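Local coordinates for protein iodotyrosine deiodinase (Thermotoga neapolitana, PDB 6TYK) that removes iodine, bromine or chlorine from halotyrosines by FMN-dependent reduction, releasing halide and L-tyrosine, and works as a homodimer of the nitroreductase family, at residues A37-G40 against P45-F48; L119-L124 against L158-P163. All blocks are in the same frame, centred on the assembly; numbering follows the deposited sequence.

Interaction 1 (A37-G40 against P45-F48). With FMN (flavin mononucleotide), chain J; IYR (3-iodo-tyrosine), chain K.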
ATOM      1  N   ALA A  37      -7.160   5.182   5.835  1.00 10.73           N
ATOM      2  CA  ALA A  37      -6.535   3.869   5.780  1.00 11.12           C
ATOM      3  C   ALA A  37      -6.094   3.379   7.141  1.00 10.45           C
ATOM      4  O   ALA A  37      -5.842   4.171   8.048  1.00  9.91           O
ATOM      5  CB  ALA A  37      -5.344   3.893   4.843  1.00 10.85           C
ATOM      6  N   PRO A  38      -5.988   2.057   7.282  1.00  9.99           N
ATOM      7  CA  PRO A  38      -5.385   1.494   8.487  1.00 10.65           C
ATOM      8  C   PRO A  38      -3.884   1.747   8.513  1.00 10.20           C
ATOM      9  O   PRO A  38      -3.277   2.083   7.498  1.00 10.65           O
ATOM     10  CB  PRO A  38      -5.683   0.000   8.354  1.00 10.03           C
ATOM     11  CG  PRO A  38      -5.739  -0.229   6.867  1.00 10.57           C
ATOM     12  CD  PRO A  38      -6.401   1.017   6.327  1.00 10.36           C
ATOM     13  N   SER A  39      -3.289   1.599   9.690  1.00  9.78           N
ATOM     14  CA  SER A  39      -1.848   1.709   9.828  1.00 10.41           C
ATOM     15  C   SER A  39      -1.414   1.009  11.095  1.00 10.49           C
ATOM     16  O   SER A  39      -2.217   0.822  12.023  1.00 10.78           O
ATOM     17  CB  SER A  39      -1.397   3.173   9.844  1.00 11.11           C
ATOM     18  OG  SER A  39      -2.010   3.897  10.906  1.00 11.20           O
ATOM     19  N   GLY A  40      -0.136   0.653  11.156  1.00 11.04           N
ATOM     20  CA  GLY A  40       0.407   0.009  12.336  1.00 10.95           C
ATOM     21  C   GLY A  40       0.169   0.891  13.544  1.00 11.88           C
ATOM     22  O   GLY A  40       0.507   2.075  13.535  1.00 11.95           O
ATOM     23  N   PRO A  45       1.120   7.152   9.873  1.00  9.67           N
ATOM     24  CA  PRO A  45       2.513   7.572   9.699  1.00 10.38           C
ATOM     25  C   PRO A  45       2.809   8.259   8.370  1.00 11.64           C
ATOM     26  O   PRO A  45       3.971   8.430   8.054  1.00 15.09           O
ATOM     27  CB  PRO A  45       3.265   6.247   9.771  1.00 11.41           C
ATOM     28  CG  PRO A  45       2.323   5.275   9.143  1.00 11.13           C
ATOM     29  CD  PRO A  45       0.954   5.707   9.650  1.00 10.80           C
ATOM     30  N   TRP A  46       1.789   8.651   7.623  1.00 10.92           N
ATOM     31  CA  TRP A  46       1.991   9.395   6.385  1.00 10.54           C
ATOM     32  C   TRP A  46       2.048  10.888   6.645  1.00 10.83           C
ATOM     33  O   TRP A  46       1.356  11.409   7.523  1.00 11.65           O
ATOM     34  CB  TRP A  46       0.857   9.094   5.402  1.00 10.50           C
ATOM     35  CG  TRP A  46      -0.483   8.952   6.065  1.00  9.58           C
ATOM     36  CD1 TRP A  46      -1.328   9.953   6.443  1.00 10.91           C
ATOM     37  CD2 TRP A  46      -1.120   7.723   6.440  1.00  9.58           C
ATOM     38  NE1 TRP A  46      -2.456   9.423   7.037  1.00 10.88           N
ATOM     39  CE2 TRP A  46      -2.354   8.054   7.038  1.00  9.91           C
ATOM     40  CE3 TRP A  46      -0.773   6.373   6.309  1.00  9.86           C
ATOM     41  CZ2 TRP A  46      -3.244   7.085   7.501  1.00 10.74           C
ATOM     42  CZ3 TRP A  46      -1.650   5.410   6.787  1.00 10.66           C
ATOM     43  CH2 TRP A  46      -2.873   5.769   7.369  1.00 11.20           C
ATOM     44  N   ARG A  47       2.902  11.575   5.895  1.00 10.85           N
ATOM     45  CA  ARG A  47       2.935  13.032   5.900  1.00 11.12           C
ATOM     46  C   ARG A  47       2.973  13.484   4.452  1.00 11.38           C
ATOM     47  O   ARG A  47       3.626  12.858   3.625  1.00 12.41           O
ATOM     48  CB  ARG A  47       4.175  13.574   6.618  1.00 11.65           C
ATOM     49  CG  ARG A  47       4.336  13.128   8.055  1.00 13.08           C
ATOM     50  CD  ARG A  47       3.281  13.736   8.983  1.00 13.69           C
ATOM     51  NE  ARG A  47       3.563  13.398  10.375  1.00 14.92           N
ATOM     52  CZ  ARG A  47       3.145  12.289  10.971  1.00 14.43           C
ATOM     53  NH1 ARG A  47       2.403  11.409  10.310  1.00 15.15           N
ATOM     54  NH2 ARG A  47       3.461  12.061  12.238  1.00 16.32           N
ATOM     55  N   PHE A  48       2.289  14.580   4.155  1.00 11.06           N
ATOM     56  CA  PHE A  48       2.179  15.041   2.784  1.00 11.90           C
ATOM     57  C   PHE A  48       2.789  16.415   2.613  1.00 12.20           C
ATOM     58  O   PHE A  48       2.540  17.333   3.401  1.00 13.75           O
ATOM     59  CB  PHE A  48       0.720  15.053   2.345  1.00 12.91           C
ATOM     60  CG  PHE A  48       0.049  13.721   2.472  1.00 13.62           C
ATOM     61  CD1 PHE A  48       0.384  12.677   1.612  1.00 13.76           C
ATOM     62  CD2 PHE A  48      -0.932  13.508   3.434  1.00 15.90           C
ATOM     63  CE1 PHE A  48      -0.242  11.448   1.717  1.00 15.55           C
ATOM     64  CE2 PHE A  48      -1.557  12.274   3.546  1.00 16.57           C
ATOM     65  CZ  PHE A  48      -1.215  11.250   2.684  1.00 16.63           C
TER
HETATM   66  N1  FMN J 301      -3.624  -5.344  14.020  1.00 10.54           N
HETATM   67  C2  FMN J 301      -3.381  -6.353  14.908  1.00 12.22           C
HETATM   68  O2  FMN J 301      -4.264  -6.655  15.711  1.00 14.46           O
HETATM   69  N3  FMN J 301      -2.177  -7.019  14.897  1.00 12.48           N
HETATM   70  C4  FMN J 301      -1.202  -6.678  13.990  1.00 12.22           C
HETATM   71  O4  FMN J 301      -0.122  -7.283  13.979  1.00 12.46           O
HETATM   72  C4A FMN J 301      -1.453  -5.653  13.085  1.00 10.04           C
HETATM   73  N5  FMN J 301      -0.480  -5.292  12.179  1.00 11.73           N
HETATM   74  C5A FMN J 301      -0.741  -4.293  11.262  1.00 10.19           C
HETATM   75  C6  FMN J 301       0.225  -3.966  10.327  1.00 10.71           C
HETATM   76  C7  FMN J 301      -0.001  -2.973   9.387  1.00 10.85           C
HETATM   77  C7M FMN J 301       1.079  -2.666   8.382  1.00 11.90           C
HETATM   78  C8  FMN J 301      -1.215  -2.307   9.389  1.00 10.52           C
HETATM   79  C8M FMN J 301      -1.501  -1.234   8.393  1.00 12.02           C
HETATM   80  C9  FMN J 301      -2.186  -2.625  10.334  1.00 10.36           C
HETATM   81  C9A FMN J 301      -1.962  -3.629  11.268  1.00  9.86           C
HETATM   82  N10 FMN J 301      -2.914  -3.949  12.223  1.00 10.60           N
HETATM   83  C10 FMN J 301      -2.670  -4.980  13.105  1.00 10.23           C
HETATM   84  C1' FMN J 301      -4.229  -3.230  12.257  1.00  9.81           C
HETATM   85  C2' FMN J 301      -4.038  -1.855  12.948  1.00 10.17           C
HETATM   86  O2' FMN J 301      -3.895  -1.966  14.362  1.00 10.77           O
HETATM   87  C3' FMN J 301      -5.233  -0.965  12.600  1.00 10.60           C
HETATM   88  O3' FMN J 301      -5.155  -0.699  11.213  1.00 10.97           O
HETATM   89  C4' FMN J 301      -5.297   0.341  13.384  1.00 10.27           C
HETATM   90  O4' FMN J 301      -5.471   0.074  14.757  1.00 11.68           O
HETATM   91  C5' FMN J 301      -6.445   1.229  12.916  1.00 11.16           C
HETATM   92  O5' FMN J 301      -7.652   0.492  12.945  1.00 10.63           O
HETATM   93  P   FMN J 301      -9.023   1.187  12.489  1.00 11.34           P
HETATM   94  O1P FMN J 301      -9.173   2.491  13.245  1.00 11.08           O
HETATM   95  O2P FMN J 301     -10.119   0.210  12.864  1.00 11.11           O
HETATM   96  O3P FMN J 301      -9.047   1.337  10.985  1.00 12.07           O
HETATM   97  N   IYR K 302       1.236  -8.218  16.312  1.00 14.11           N
HETATM   98  CA  IYR K 302       0.846  -7.837  17.648  1.00 13.87           C
HETATM   99  CB  IYR K 302       1.042  -6.359  18.030  1.00 14.79           C
HETATM  100  CC  IYR K 302       0.396  -5.347  17.147  1.00 12.81           C
HETATM  101  CD  IYR K 302       1.171  -4.668  16.219  1.00 13.48           C
HETATM  102  CE  IYR K 302       0.632  -3.683  15.383  1.00 12.53           C
HETATM  103  IE  IYR K 302       1.857  -2.791  14.047  1.00 21.56           I
HETATM  104  CF  IYR K 302      -0.727  -3.366  15.495  1.00 12.42           C
HETATM  105  OF  IYR K 302      -1.347  -2.406  14.724  1.00 12.57           O
HETATM  106  CG  IYR K 302      -1.531  -4.038  16.439  1.00 12.19           C
HETATM  107  CH  IYR K 302      -0.965  -5.021  17.241  1.00 11.56           C
HETATM  108  C   IYR K 302      -0.598  -8.168  17.968  1.00 14.73           C
HETATM  109  O   IYR K 302      -1.151  -8.118  19.067  1.00 16.18           O
HETATM  110  OXT IYR K 302      -1.329  -8.574  16.905  1.00 13.61           O
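Two successive backbone oxygens, Ala37 O and Pro38 O, converge on the CH2 and CZ3 rim of the Trp46 indole, where the ring offers C-H groups and no N-H. Ala37 O lies 3.4 Å from Trp46 CH2, near the ring plane, and Pro38 O lies 3.7 Å from that carbon, at the edge. No hydrogen bond crosses between 37-40 and 45-48. Pro38 O is buried and has no polar partner in the model, whereas Ala37 O accepts from Arg176 NH2 of the second subunit. With CG between the backbone N and the carbonyl carbon (chi1 38°), the indole folds back over its predecessor, and Pro45 CD sits 3.7 Å above one ring face, displaced toward the rim. Ser39 fills the corner between proline and tryptophan. Its CB presses against Pro45 CD at 3.5 Å, tighter than usual for two carbons, and approaches Trp46 CZ3 obliquely at 3.8 Å, while its OG is hydrogen-bonded to Gln44 N. On the cofactor side of the loop, Ser39 CA is 3.3 Å from the C8M methyl of FMN, and its backbone N makes a weak hydrogen bond to the ribityl O3'. Gly40 CA is 3.6 Å from the iodine atom IE of 3-iodo-tyrosine. The loop is thus one wall of the flavin and halotyrosine pocket, backed by the tryptophan; the second subunit supplies further hydrogen-bond partners to both bound molecules. Trp46 NE1 is hydrogen-bonded to Asn35 OD1, at the end of helix 24-35, and Gly40 N to Ser116 OG of helix 113-130. Pro45 and Arg47 make backbone hydrogen bonds to Glu107 and Phe105 of antiparallel strand 100-107, and Phe48 makes others to the second subunit from strand 46-51, outermost within this chain.

Interaction 2 (L119-L124 against L158-P163)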
ATOM      1  N   LEU A 119       0.217   1.249   1.730  1.00  8.79           N
ATOM      2  CA  LEU A 119      -1.189   0.864   1.743  1.00  9.53           C
ATOM      3  C   LEU A 119      -2.063   2.107   1.511  1.00  8.94           C
ATOM      4  O   LEU A 119      -2.963   2.111   0.665  1.00  9.74           O
ATOM      5  CB  LEU A 119      -1.496   0.213   3.080  1.00  9.27           C
ATOM      6  CG  LEU A 119      -2.822  -0.511   3.239  1.00  9.38           C
ATOM      7  CD1 LEU A 119      -2.725  -1.443   4.430  1.00 10.54           C
ATOM      8  CD2 LEU A 119      -3.948   0.472   3.438  1.00 11.45           C
ATOM      9  N   ALA A 120      -1.780   3.176   2.256  1.00  8.14           N
ATOM     10  CA  ALA A 120      -2.508   4.434   2.113  1.00 10.03           C
ATOM     11  C   ALA A 120      -2.340   5.018   0.710  1.00  8.81           C
ATOM     12  O   ALA A 120      -3.264   5.627   0.184  1.00  9.86           O
ATOM     13  CB  ALA A 120      -2.045   5.433   3.162  1.00  9.38           C
ATOM     14  N   VAL A 121      -1.170   4.833   0.099  1.00  8.70           N
ATOM     15  CA  VAL A 121      -0.971   5.288  -1.273  1.00  9.46           C
ATOM     16  C   VAL A 121      -1.941   4.581  -2.236  1.00  9.69           C
ATOM     17  O   VAL A 121      -2.454   5.190  -3.175  1.00 10.19           O
ATOM     18  CB  VAL A 121       0.492   5.127  -1.724  1.00  9.98           C
ATOM     19  CG1 VAL A 121       0.611   5.329  -3.244  1.00 10.64           C
ATOM     20  CG2 VAL A 121       1.394   6.090  -0.980  1.00 11.63           C
ATOM     21  N   GLY A 122      -2.229   3.315  -1.974  1.00  9.76           N
ATOM     22  CA  GLY A 122      -3.239   2.609  -2.749  1.00 10.36           C
ATOM     23  C   GLY A 122      -4.592   3.295  -2.672  1.00  9.17           C
ATOM     24  O   GLY A 122      -5.233   3.509  -3.696  1.00 10.02           O
ATOM     25  N   TYR A 123      -5.015   3.664  -1.459  1.00  8.81           N
ATOM     26  CA  TYR A 123      -6.247   4.432  -1.294  1.00  8.70           C
ATOM     27  C   TYR A 123      -6.156   5.724  -2.097  1.00  9.77           C
ATOM     28  O   TYR A 123      -7.083   6.109  -2.804  1.00  9.92           O
ATOM     29  CB  TYR A 123      -6.454   4.821   0.167  1.00  9.44           C
ATOM     30  CG  TYR A 123      -7.061   3.784   1.089  1.00  9.87           C
ATOM     31  CD1 TYR A 123      -6.739   2.437   0.997  1.00 10.83           C
ATOM     32  CD2 TYR A 123      -7.935   4.182   2.093  1.00  9.95           C
ATOM     33  CE1 TYR A 123      -7.288   1.512   1.867  1.00  9.40           C
ATOM     34  CE2 TYR A 123      -8.488   3.268   2.976  1.00 10.55           C
ATOM     35  CZ  TYR A 123      -8.165   1.936   2.853  1.00  9.61           C
ATOM     36  OH  TYR A 123      -8.707   1.014   3.714  1.00 10.29           O
ATOM     37  N   LEU A 124      -5.031   6.410  -1.941  1.00  9.81           N
ATOM     38  CA  LEU A 124      -4.817   7.720  -2.543  1.00 10.78           C
ATOM     39  C   LEU A 124      -4.979   7.681  -4.058  1.00 10.16           C
ATOM     40  O   LEU A 124      -5.651   8.529  -4.649  1.00 10.33           O
ATOM     41  CB  LEU A 124      -3.425   8.225  -2.156  1.00 10.99           C
ATOM     42  CG  LEU A 124      -3.151   9.722  -2.181  1.00 14.90           C
ATOM     43  CD1 LEU A 124      -1.894  10.018  -1.370  1.00 18.46           C
ATOM     44  CD2 LEU A 124      -3.008  10.216  -3.602  1.00 18.18           C
ATOM     45  N   LEU A 158      11.218  10.115   2.699  1.00 11.40           N
ATOM     46  CA  LEU A 158      10.458  10.290   1.471  1.00 11.68           C
ATOM     47  C   LEU A 158      10.230   8.932   0.830  1.00 11.86           C
ATOM     48  O   LEU A 158      11.179   8.202   0.572  1.00 14.90           O
ATOM     49  CB  LEU A 158      11.195  11.220   0.512  1.00 13.00           C
ATOM     50  CG  LEU A 158      10.529  11.507  -0.831  1.00 13.33           C
ATOM     51  CD1 LEU A 158       9.117  12.060  -0.655  1.00 13.50           C
ATOM     52  CD2 LEU A 158      11.404  12.487  -1.612  1.00 16.07           C
ATOM     53  N   GLU A 159       8.969   8.597   0.586  1.00 10.60           N
ATOM     54  CA  GLU A 159       8.617   7.301   0.015  1.00 10.87           C
ATOM     55  C   GLU A 159       8.401   7.371  -1.491  1.00 10.88           C
ATOM     56  O   GLU A 159       8.779   6.466  -2.229  1.00 11.40           O
ATOM     57  CB  GLU A 159       7.349   6.758   0.670  1.00 11.49           C
ATOM     58  CG  GLU A 159       7.529   6.339   2.117  1.00 11.42           C
ATOM     59  CD  GLU A 159       8.396   5.108   2.272  1.00 12.23           C
ATOM     60  OE1 GLU A 159       8.650   4.416   1.256  1.00 13.01           O
ATOM     61  OE2 GLU A 159       8.812   4.814   3.410  1.00 14.32           O
ATOM     62  N   VAL A 160       7.757   8.431  -1.952  1.00 11.45           N
ATOM     63  CA  VAL A 160       7.377   8.501  -3.349  1.00 10.58           C
ATOM     64  C   VAL A 160       7.041   9.938  -3.705  1.00 10.62           C
ATOM     65  O   VAL A 160       6.599  10.706  -2.850  1.00 12.07           O
ATOM     66  CB  VAL A 160       6.168   7.572  -3.650  1.00 10.56           C
ATOM     67  CG1 VAL A 160       4.916   7.991  -2.865  1.00 12.37           C
ATOM     68  CG2 VAL A 160       5.877   7.545  -5.126  1.00 13.04           C
ATOM     69  N   ILE A 161       7.315  10.304  -4.953  1.00  9.70           N
ATOM     70  CA  ILE A 161       6.893  11.583  -5.505  1.00 10.82           C
ATOM     71  C   ILE A 161       5.723  11.277  -6.407  1.00 10.94           C
ATOM     72  O   ILE A 161       5.855  10.506  -7.362  1.00 11.63           O
ATOM     73  CB  ILE A 161       8.022  12.213  -6.338  1.00 12.08           C
ATOM     74  CG1 ILE A 161       9.229  12.521  -5.445  1.00 13.16           C
ATOM     75  CG2 ILE A 161       7.527  13.466  -7.075  1.00 13.43           C
ATOM     76  CD1 ILE A 161      10.481  12.830  -6.240  1.00 14.73           C
ATOM     77  N   LEU A 162       4.574  11.868  -6.113  1.00 11.55           N
ATOM     78  CA  LEU A 162       3.390  11.655  -6.933  1.00 11.03           C
ATOM     79  C   LEU A 162       3.028  12.929  -7.676  1.00 10.20           C
ATOM     80  O   LEU A 162       2.368  13.807  -7.121  1.00 11.09           O
ATOM     81  CB  LEU A 162       2.196  11.242  -6.068  1.00 12.66           C
ATOM     82  CG  LEU A 162       2.272   9.891  -5.371  1.00 17.07           C
ATOM     83  CD1 LEU A 162       1.211   9.830  -4.284  1.00 19.98           C
ATOM     84  CD2 LEU A 162       2.060   8.760  -6.357  1.00 16.68           C
ATOM     85  N   PRO A 163       3.459  13.046  -8.935  1.00 11.64           N
ATOM     86  CA  PRO A 163       2.958  14.158  -9.743  1.00 12.36           C
ATOM     87  C   PRO A 163       1.455  13.990  -9.897  1.00 12.63           C
ATOM     88  O   PRO A 163       0.991  12.876 -10.157  1.00 13.66           O
ATOM     89  CB  PRO A 163       3.667  13.975 -11.089  1.00 13.50           C
ATOM     90  CG  PRO A 163       4.844  13.082 -10.781  1.00 15.47           C
ATOM     91  CD  PRO A 163       4.381  12.181  -9.685  1.00 14.33           C
TER
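A chi1 of 168° sets Val121 CG1 anti to the backbone N and leaves CG2 to reach Val160, whose CG1 stands between its own N and carbonyl carbon (chi1 62°). These two methyls, Val121 CG2 and Val160 CG1, meet at 4.4 Å. One helical turn further, Leu124 and Leu162 approach tip to tip, both extended at chi2, with Leu124 CD1 4.3 Å from Leu162 CD1. The pairs combine residues three apart on helix 113-130 with residues two apart on strand 156-165, packing the helix on the strand within the nitroreductase-family fold. Val160 and Leu162 also pack on Val104, and Leu124 on Leu102, both of strand 100-107. Glu159 and Val160 together face Val104 in a classic beta bulge. Although Glu159 CB is also directed toward the helix, its carboxylate takes no part in the methyl contact: OE1 accepts from Trp118 NE1, and OE2 forms a salt bridge with Arg114 and a hydrogen bond with Ser106. Between the two segments there is no hydrogen bond or charge pair. They meet through methyl groups alone, in a light contact, and what they gain from each other is probably the burial of apolar surface.

Overall arrangement
Interaction 1 closes before interaction 2 opens along the chain, and their centres lie 10 Å apart. Both reach the antiparallel sheet: 45-48 on strand 46-51, outermost within this chain, and 158-163 on strand 156-165, with strand 100-107 between them. Segment 119-124 of helix 113-130 bridges the two. Trp46 CE3 packs 3.5 Å from Ala120 CB, Phe48 CE1 3.8 Å from Leu124 CD1, and Tyr123 lies against Ala37 and Pro38. Neighbouring residues of one helix thus pack on the sheet and on the loop 37-40 that lines the FMN pocket. Both contacts touch the second subunit, which also binds FMN and 3-iodo-tyrosine, so the pocket is built from both chains.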